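Beta-phenylalanine aminotransferase (Variovorax paradoxus, PDB 4AO9) transfers the amino group of beta-phenylalanine, probably to a keto-acid acceptor, using pyridoxal-5'-phosphate as cofactor, as a class-III aminotransferase. Local coordinates at residues A163-G168 with M305-P310; V201-Y204 with Q208-R211; V224-M229 with Q244-S249. All blocks are in the same frame, centred on the assembly; numbering follows the deposited sequence.

Contact 1 (A163-G168 with M305-P310); sequences ALHFTG and MALFDP
Two rings on the last turn of helix 152-167, those of His165 and Phe166, both offer an edge to Leu307, and neither has its face covered by this leucine. CD2 of the imidazole lies 4.0 Å from Leu307 CD2, which sits near the plane of the ring. Beside it, Leu307 CD1 sits close to the plane of the phenyl ring, 3.8 Å from Phe166 CB and 4.1 Å from Phe166 CD1. The same methyl also reaches the helix backbone, 3.8 Å from Phe166 N. With CG anti to the backbone N in both (chi1 -162° and -172°), each aromatic side chain takes one methyl: CD2 the histidine, CD1 the phenylalanine. The histidine also packs on Leu315, and on Pro192 of the second subunit, while Phe166 rests on Arg301. One turn back, Ala163 O takes both the amide and, at 2.8 Å, OG1 of Thr167, from opposite faces of its carbonyl plane. The contact thus joins the C-terminal end of this helix to the 3-10 turn following helix 302-305, close to the dimer interface. Between the two segments the grip is wholly van der Waals, and the histidine takes part through a ring carbon.

Contact 2 (V201-Y204 with Q208-R211); sequences VLPY and QTAR
Leu202 points its side chain from the end of strand 198-202 at the helix that follows a few residues later. From CB the chain runs to CG, held anti to the carbonyl carbon (chi1 -61°), and from there the CD1 branch stretches out to the helix. CD1 stops 4.1 Å from Ala210 CA, so the methyl meets the helix backbone itself at a residue whose own side chain is a single methyl. Neither CB nor CG comes as near to the helix, and the leucine touches it with its end. On the sheet side, Leu202 also packs on Val173 and Phe175 of the neighbouring strand 171-175.

One residue on, the pyrrolidine ring of Pro203 makes the second contact. Its CD atom lies 3.8 Å from Thr209 CG2, the two side chains crossing at about a right angle. The threonine's rotation divides its work: the methyl stands anti to the backbone N and meets the proline, while OG1 is hydrogen-bonded to Asp206 OD2, just before the helix. The polar branch is thereby occupied within the turn and the apolar branch is given to the proline just after the strand.

Across the segments only carbon atoms touch, and with Leu202 and Ala210 buried the contact passes from interior at the leucine to partly exposed at the proline. Strand 198-202 is an edge strand of the seven-stranded, mostly parallel sheet, and this strand-to-helix connection is the first half of a beta-alpha-beta crossover, which helix 207-216 completes by leading into the parallel strand 221-226, with strand 171-175 lying between the two.

Contact 3 (V224-M229 with Q244-S249); sequences VLVEPM and QALRES
Leu246 and Val226 reach toward each other tip to tip, the leucine coming from helix 240-253 and the valine from the end of strand 221-226. Leu246 CD1 lands on the branched end of the valine: it is 3.8 Å from Val226 CG1 and 4.0 Å from both Val226 CB and Val226 CG2, so the methyl settles against the whole isopropyl group. Val226 CG1 lies between the backbone N and the carbonyl carbon (chi1 69°), a rotation that leaves both methyls turned to the leucine. Val224, two residues earlier on the same face of the strand, meets the leucine at a slant and at slightly longer range, with Val224 CG1 4.2 Å from Leu246 CD1.

One leucine methyl thus bridges the two valines. The residue between them, Leu225, points to the other side of the sheet, where it packs on His180. This is helix-on-sheet packing in the large PLP-binding domain of fold type I, to which class-III aminotransferases belong: helix 240-253 helps to cover one face of the parallel strands, and Phe175 of the adjacent strand touches both valines and Leu246. Right after Val226 the chain brings Glu227 into contact with PLP, its carboxylate held by the backbone amides of Tyr179 and Gly231.

On the helix itself, Gln244 NE2 donates to Glu248 OE2 at 3.0 Å and 168°. The acceptor lies in the amide plane of the glutamine, which meets the carboxylate oxygen on its anti side, 30° out of the carboxylate plane. Ala245 O is shared by the amide and the hydroxyl of Ser249, which come from opposite faces of the carbonyl plane; Ser249 OG lies 2.8 Å from Ala245 O.

From the N terminus, the chain first passes the end of helix 152-167, which contact 1 ties to the turn after helix 302-305, 137 residues later. Contacts 2 and 3 both fall within this long excursion, one after the other: contact 2 closes the short turn from strand 198-202 into helix 207-216, and contact 3 then ties strand 221-226 to helix 240-253. These two lie side by side, centres 10 Å apart, and are joined by a hydrogen bond from Tyr204 OH to Glu227 O (2.8 Å) and by a salt bridge between Arg211 and Glu248. Contact 1 stands apart, its centre 20 Å from that of contact 3, towards the second subunit.

Contact 1 (A163-G168 with M305-P310)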
loop_
_atom_site.group_PDB
_atom_site.type_symbol
_atom_site.label_atom_id
_atom_site.label_comp_id
_atom_site.label_asym_id
_atom_site.label_seq_id
_atom_site.Cartn_x
_atom_site.Cartn_y
_atom_site.Cartn_z
ATOM N N ALA A 163 17.029 -6.947 3.669
ATOM C CA ALA A 163 18.365 -6.736 4.223
ATOM C C ALA A 163 18.593 -7.535 5.504
ATOM O O ALA A 163 19.675 -8.122 5.689
ATOM C CB ALA A 163 18.603 -5.262 4.458
ATOM N N LEU A 164 17.578 -7.578 6.374
ATOM C CA LEU A 164 17.690 -8.348 7.614
ATOM C C LEU A 164 17.961 -9.814 7.278
ATOM O O LEU A 164 18.839 -10.435 7.868
ATOM C CB LEU A 164 16.431 -8.239 8.487
ATOM C CG LEU A 164 15.979 -6.910 9.086
ATOM C CD1 LEU A 164 15.093 -7.153 10.304
ATOM C CD2 LEU A 164 17.109 -6.016 9.482
ATOM N N HIS A 165 17.225 -10.353 6.308
ATOM C CA HIS A 165 17.369 -11.759 5.968
ATOM C C HIS A 165 18.693 -12.031 5.264
ATOM O O HIS A 165 19.381 -13.022 5.556
ATOM C CB HIS A 165 16.202 -12.263 5.112
ATOM C CG HIS A 165 16.083 -13.754 5.112
ATOM N ND1 HIS A 165 15.399 -14.439 6.091
ATOM C CD2 HIS A 165 16.614 -14.695 4.292
ATOM C CE1 HIS A 165 15.491 -15.738 5.861
ATOM N NE2 HIS A 165 16.219 -15.920 4.774
ATOM N N PHE A 166 19.055 -11.148 4.339
ATOM C CA PHE A 166 20.272 -11.317 3.549
ATOM C C PHE A 166 21.519 -11.348 4.437
ATOM O O PHE A 166 22.420 -12.147 4.218
ATOM C CB PHE A 166 20.408 -10.195 2.519
ATOM C CG PHE A 166 21.536 -10.404 1.547
ATOM C CD1 PHE A 166 21.385 -11.271 0.470
ATOM C CD2 PHE A 166 22.747 -9.743 1.721
ATOM C CE1 PHE A 166 22.425 -11.467 -0.435
ATOM C CE2 PHE A 166 23.792 -9.930 0.822
ATOM C CZ PHE A 166 23.631 -10.800 -0.247
ATOM N N THR A 167 21.551 -10.465 5.426
ATOM C CA THR A 167 22.702 -10.340 6.324
ATOM C C THR A 167 22.640 -11.240 7.551
ATOM O O THR A 167 23.679 -11.495 8.173
ATOM C CB THR A 167 22.871 -8.898 6.844
ATOM O OG1 THR A 167 21.718 -8.518 7.623
ATOM C CG2 THR A 167 23.097 -7.915 5.682
ATOM N N GLY A 168 21.443 -11.689 7.932
ATOM C CA GLY A 168 21.279 -12.424 9.192
ATOM C C GLY A 168 21.505 -11.551 10.417
ATOM O O GLY A 168 21.888 -12.054 11.488
ATOM N N MET A 305 17.945 -9.445 -4.350
ATOM C CA MET A 305 16.584 -9.634 -4.855
ATOM C C MET A 305 16.246 -11.111 -5.093
ATOM O O MET A 305 15.065 -11.490 -5.093
ATOM C CB MET A 305 16.363 -8.808 -6.121
ATOM C CG MET A 305 16.389 -7.289 -5.880
ATOM S SD MET A 305 15.202 -6.720 -4.626
ATOM C CE MET A 305 13.635 -7.093 -5.435
ATOM N N ALA A 306 17.276 -11.932 -5.268
ATOM C CA ALA A 306 17.105 -13.368 -5.472
ATOM C C ALA A 306 16.412 -14.042 -4.291
ATOM O O ALA A 306 15.819 -15.126 -4.443
ATOM C CB ALA A 306 18.443 -14.021 -5.741
ATOM N N LEU A 307 16.454 -13.397 -3.124
ATOM C CA LEU A 307 15.740 -13.927 -1.962
ATOM C C LEU A 307 14.259 -14.103 -2.270
ATOM O O LEU A 307 13.598 -14.942 -1.653
ATOM C CB LEU A 307 15.900 -12.999 -0.762
ATOM C CG LEU A 307 17.286 -12.972 -0.125
ATOM C CD1 LEU A 307 17.344 -11.930 0.983
ATOM C CD2 LEU A 307 17.638 -14.350 0.393
ATOM N N PHE A 308 13.748 -13.310 -3.211
ATOM C CA PHE A 308 12.317 -13.323 -3.557
ATOM C C PHE A 308 11.956 -14.104 -4.811
ATOM O O PHE A 308 10.789 -14.151 -5.184
ATOM C CB PHE A 308 11.790 -11.892 -3.710
ATOM C CG PHE A 308 11.905 -11.084 -2.469
ATOM C CD1 PHE A 308 10.946 -11.199 -1.467
ATOM C CD2 PHE A 308 12.992 -10.231 -2.276
ATOM C CE1 PHE A 308 11.055 -10.451 -0.304
ATOM C CE2 PHE A 308 13.119 -9.492 -1.116
ATOM C CZ PHE A 308 12.140 -9.598 -0.123
ATOM N N ASP A 309 12.940 -14.689 -5.480
ATOM C CA ASP A 309 12.660 -15.507 -6.669
ATOM C C ASP A 309 11.890 -16.744 -6.204
ATOM O O ASP A 309 12.422 -17.549 -5.446
ATOM C CB ASP A 309 13.989 -15.891 -7.333
ATOM C CG ASP A 309 13.821 -16.612 -8.664
ATOM O OD1 ASP A 309 12.805 -17.304 -8.888
ATOM O OD2 ASP A 309 14.748 -16.505 -9.486
ATOM N N PRO A 310 10.617 -16.892 -6.626
ATOM C CA PRO A 310 9.838 -17.996 -6.064
ATOM C C PRO A 310 10.373 -19.383 -6.419
ATOM O O PRO A 310 10.034 -20.361 -5.747
ATOM C CB PRO A 310 8.437 -17.788 -6.658
ATOM C CG PRO A 310 8.393 -16.398 -7.109
ATOM C CD PRO A 310 9.806 -16.037 -7.511
#

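Contact 2 (V201-Y204 with Q208-R211)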
loop_
_atom_site.group_PDB
_atom_site.type_symbol
_atom_site.label_atom_id
_atom_site.label_comp_id
_atom_site.label_asym_id
_atom_site.label_seq_id
_atom_site.Cartn_x
_atom_site.Cartn_y
_atom_site.Cartn_z
ATOM N N VAL A 201 19.136 5.348 15.830
ATOM C CA VAL A 201 18.854 6.637 15.206
ATOM C C VAL A 201 20.038 7.572 15.417
ATOM O O VAL A 201 20.388 7.903 16.564
ATOM C CB VAL A 201 17.552 7.288 15.772
ATOM C CG1 VAL A 201 17.227 8.576 15.012
ATOM C CG2 VAL A 201 16.375 6.314 15.698
ATOM N N LEU A 202 20.644 7.993 14.311
ATOM C CA LEU A 202 21.847 8.818 14.331
ATOM C C LEU A 202 21.553 10.181 13.726
ATOM O O LEU A 202 20.599 10.335 12.968
ATOM C CB LEU A 202 22.960 8.118 13.540
ATOM C CG LEU A 202 23.421 6.745 14.045
ATOM C CD1 LEU A 202 24.582 6.218 13.197
ATOM C CD2 LEU A 202 23.822 6.787 15.522
ATOM N N PRO A 203 22.382 11.188 14.037
ATOM C CA PRO A 203 22.104 12.517 13.490
ATOM C C PRO A 203 22.360 12.616 11.985
ATOM O O PRO A 203 23.411 12.202 11.502
ATOM C CB PRO A 203 23.076 13.435 14.254
ATOM C CG PRO A 203 23.663 12.592 15.336
ATOM C CD PRO A 203 23.545 11.172 14.943
ATOM N N TYR A 204 21.403 13.168 11.246
ATOM C CA TYR A 204 21.617 13.406 9.816
ATOM C C TYR A 204 22.777 14.376 9.595
ATOM O O TYR A 204 22.946 15.338 10.346
ATOM C CB TYR A 204 20.344 13.962 9.187
ATOM C CG TYR A 204 20.275 13.869 7.673
ATOM C CD1 TYR A 204 20.150 12.635 7.029
ATOM C CD2 TYR A 204 20.295 15.018 6.892
ATOM C CE1 TYR A 204 20.051 12.549 5.644
ATOM C CE2 TYR A 204 20.203 14.948 5.497
ATOM C CZ TYR A 204 20.069 13.717 4.882
ATOM O OH TYR A 204 19.967 13.628 3.518
ATOM N N GLN A 208 31.053 12.065 11.263
ATOM C CA GLN A 208 31.940 11.527 12.292
ATOM C C GLN A 208 31.171 10.573 13.199
ATOM O O GLN A 208 31.640 9.464 13.476
ATOM C CB GLN A 208 32.559 12.677 13.090
ATOM C CG GLN A 208 33.585 12.284 14.131
ATOM C CD GLN A 208 34.109 13.497 14.883
ATOM O OE1 GLN A 208 34.762 14.369 14.304
ATOM N NE2 GLN A 208 33.818 13.562 16.181
ATOM N N THR A 209 29.982 10.990 13.635
ATOM C CA THR A 209 29.144 10.131 14.473
ATOM C C THR A 209 28.705 8.873 13.708
ATOM O O THR A 209 28.696 7.772 14.268
ATOM C CB THR A 209 27.929 10.887 15.052
ATOM O OG1 THR A 209 28.394 11.974 15.866
ATOM C CG2 THR A 209 27.056 9.977 15.895
ATOM N N ALA A 210 28.351 9.044 12.433
ATOM C CA ALA A 210 27.948 7.908 11.607
ATOM C C ALA A 210 29.052 6.851 11.505
ATOM O O ALA A 210 28.807 5.673 11.748
ATOM C CB ALA A 210 27.523 8.377 10.226
ATOM N N ARG A 211 30.267 7.272 11.160
ATOM C CA ARG A 211 31.402 6.346 11.090
ATOM C C ARG A 211 31.620 5.654 12.426
ATOM O O ARG A 211 31.754 4.438 12.483
ATOM C CB ARG A 211 32.690 7.074 10.690
ATOM C CG ARG A 211 32.708 7.576 9.263
ATOM C CD ARG A 211 34.112 8.064 8.890
ATOM N NE ARG A 211 34.159 8.663 7.558
ATOM C CZ ARG A 211 34.358 7.987 6.428
ATOM N NH1 ARG A 211 34.525 6.671 6.449
ATOM N NH2 ARG A 211 34.385 8.635 5.272
#

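Contact 3 (V224-M229 with Q244-S249)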
loop_
_atom_site.group_PDB
_atom_site.type_symbol
_atom_site.label_atom_id
_atom_site.label_comp_id
_atom_site.label_asym_id
_atom_site.label_seq_id
_atom_site.Cartn_x
_atom_site.Cartn_y
_atom_site.Cartn_z
ATOM N N VAL A 224 21.873 0.325 6.598
ATOM C CA VAL A 224 21.838 1.767 6.819
ATOM C C VAL A 224 20.836 2.304 5.811
ATOM O O VAL A 224 21.031 2.133 4.615
ATOM C CB VAL A 224 23.229 2.401 6.572
ATOM C CG1 VAL A 224 23.153 3.915 6.774
ATOM C CG2 VAL A 224 24.284 1.771 7.510
ATOM N N LEU A 225 19.757 2.913 6.302
ATOM C CA LEU A 225 18.670 3.414 5.449
ATOM C C LEU A 225 18.636 4.932 5.528
ATOM O O LEU A 225 18.578 5.503 6.627
ATOM C CB LEU A 225 17.326 2.806 5.892
ATOM C CG LEU A 225 16.060 3.411 5.260
ATOM C CD1 LEU A 225 15.977 3.121 3.777
ATOM C CD2 LEU A 225 14.806 2.889 5.962
ATOM N N VAL A 226 18.708 5.595 4.374
ATOM C CA VAL A 226 18.818 7.054 4.359
ATOM C C VAL A 226 18.224 7.669 3.092
ATOM O O VAL A 226 18.308 7.092 1.997
ATOM C CB VAL A 226 20.314 7.483 4.544
ATOM C CG1 VAL A 226 21.142 7.103 3.317
ATOM C CG2 VAL A 226 20.454 8.986 4.855
ATOM N N GLU A 227 17.640 8.854 3.260
ATOM C CA GLU A 227 17.258 9.710 2.130
ATOM C C GLU A 227 18.472 10.535 1.696
ATOM O O GLU A 227 19.096 11.168 2.541
ATOM C CB GLU A 227 16.160 10.679 2.556
ATOM C CG GLU A 227 14.843 10.012 3.010
ATOM C CD GLU A 227 14.049 10.949 3.899
ATOM O OE1 GLU A 227 13.267 11.761 3.346
ATOM O OE2 GLU A 227 14.249 10.890 5.137
ATOM N N PRO A 228 18.818 10.542 0.393
ATOM C CA PRO A 228 19.973 11.384 -0.011
ATOM C C PRO A 228 19.700 12.888 0.126
ATOM O O PRO A 228 20.652 13.680 0.172
ATOM C CB PRO A 228 20.244 10.987 -1.463
ATOM C CG PRO A 228 19.442 9.778 -1.735
ATOM C CD PRO A 228 18.397 9.604 -0.665
ATOM N N MET A 229 18.420 13.265 0.174
ATOM C CA MET A 229 17.965 14.567 0.657
ATOM C C MET A 229 16.718 14.262 1.460
ATOM O O MET A 229 15.804 13.612 0.938
ATOM C CB MET A 229 17.604 15.507 -0.505
ATOM C CG MET A 229 17.013 16.838 -0.038
ATOM S SD MET A 229 16.041 17.729 -1.278
ATOM C CE MET A 229 14.513 16.783 -1.218
ATOM N N GLN A 244 28.986 9.654 1.656
ATOM C CA GLN A 244 30.140 8.793 1.393
ATOM C C GLN A 244 30.572 8.014 2.647
ATOM O O GLN A 244 30.933 6.837 2.553
ATOM C CB GLN A 244 31.301 9.609 0.802
ATOM C CG GLN A 244 32.503 8.782 0.331
ATOM C CD GLN A 244 32.170 7.751 -0.750
ATOM O OE1 GLN A 244 31.246 7.931 -1.555
ATOM N NE2 GLN A 244 32.944 6.666 -0.780
ATOM N N ALA A 245 30.516 8.659 3.808
ATOM C CA ALA A 245 30.823 7.982 5.068
ATOM C C ALA A 245 29.876 6.804 5.299
ATOM O O ALA A 245 30.298 5.756 5.783
ATOM C CB ALA A 245 30.783 8.954 6.242
ATOM N N LEU A 246 28.603 6.965 4.931
ATOM C CA LEU A 246 27.642 5.866 5.069
ATOM C C LEU A 246 27.977 4.683 4.159
ATOM O O LEU A 246 27.934 3.530 4.585
ATOM C CB LEU A 246 26.219 6.366 4.779
ATOM C CG LEU A 246 25.696 7.488 5.674
ATOM C CD1 LEU A 246 24.212 7.698 5.408
ATOM C CD2 LEU A 246 25.954 7.244 7.167
ATOM N N ARG A 247 28.308 4.973 2.903
ATOM C CA ARG A 247 28.682 3.938 1.955
ATOM C C ARG A 247 29.929 3.201 2.438
ATOM O O ARG A 247 29.961 1.965 2.469
ATOM C CB ARG A 247 28.877 4.542 0.547
ATOM C CG ARG A 247 29.456 3.583 -0.509
ATOM C CD ARG A 247 28.467 2.490 -0.945
ATOM N NE ARG A 247 28.393 1.393 0.027
ATOM C CZ ARG A 247 27.508 0.400 -0.016
ATOM N NH1 ARG A 247 26.577 0.354 -0.970
ATOM N NH2 ARG A 247 27.535 -0.545 0.921
ATOM N N GLU A 248 30.942 3.964 2.852
ATOM C CA GLU A 248 32.183 3.347 3.301
ATOM C C GLU A 248 32.005 2.505 4.563
ATOM O O GLU A 248 32.524 1.389 4.645
ATOM C CB GLU A 248 33.262 4.403 3.505
ATOM C CG GLU A 248 33.777 4.959 2.191
ATOM C CD GLU A 248 34.721 6.145 2.347
ATOM O OE1 GLU A 248 35.091 6.500 3.493
ATOM O OE2 GLU A 248 35.082 6.729 1.300
ATOM N N SER A 249 31.276 3.055 5.533
ATOM C CA SER A 249 31.047 2.374 6.810
ATOM C C SER A 249 30.209 1.100 6.628
ATOM O O SER A 249 30.539 0.054 7.189
ATOM C CB SER A 249 30.389 3.328 7.811
ATOM O OG SER A 249 31.222 4.454 8.059
#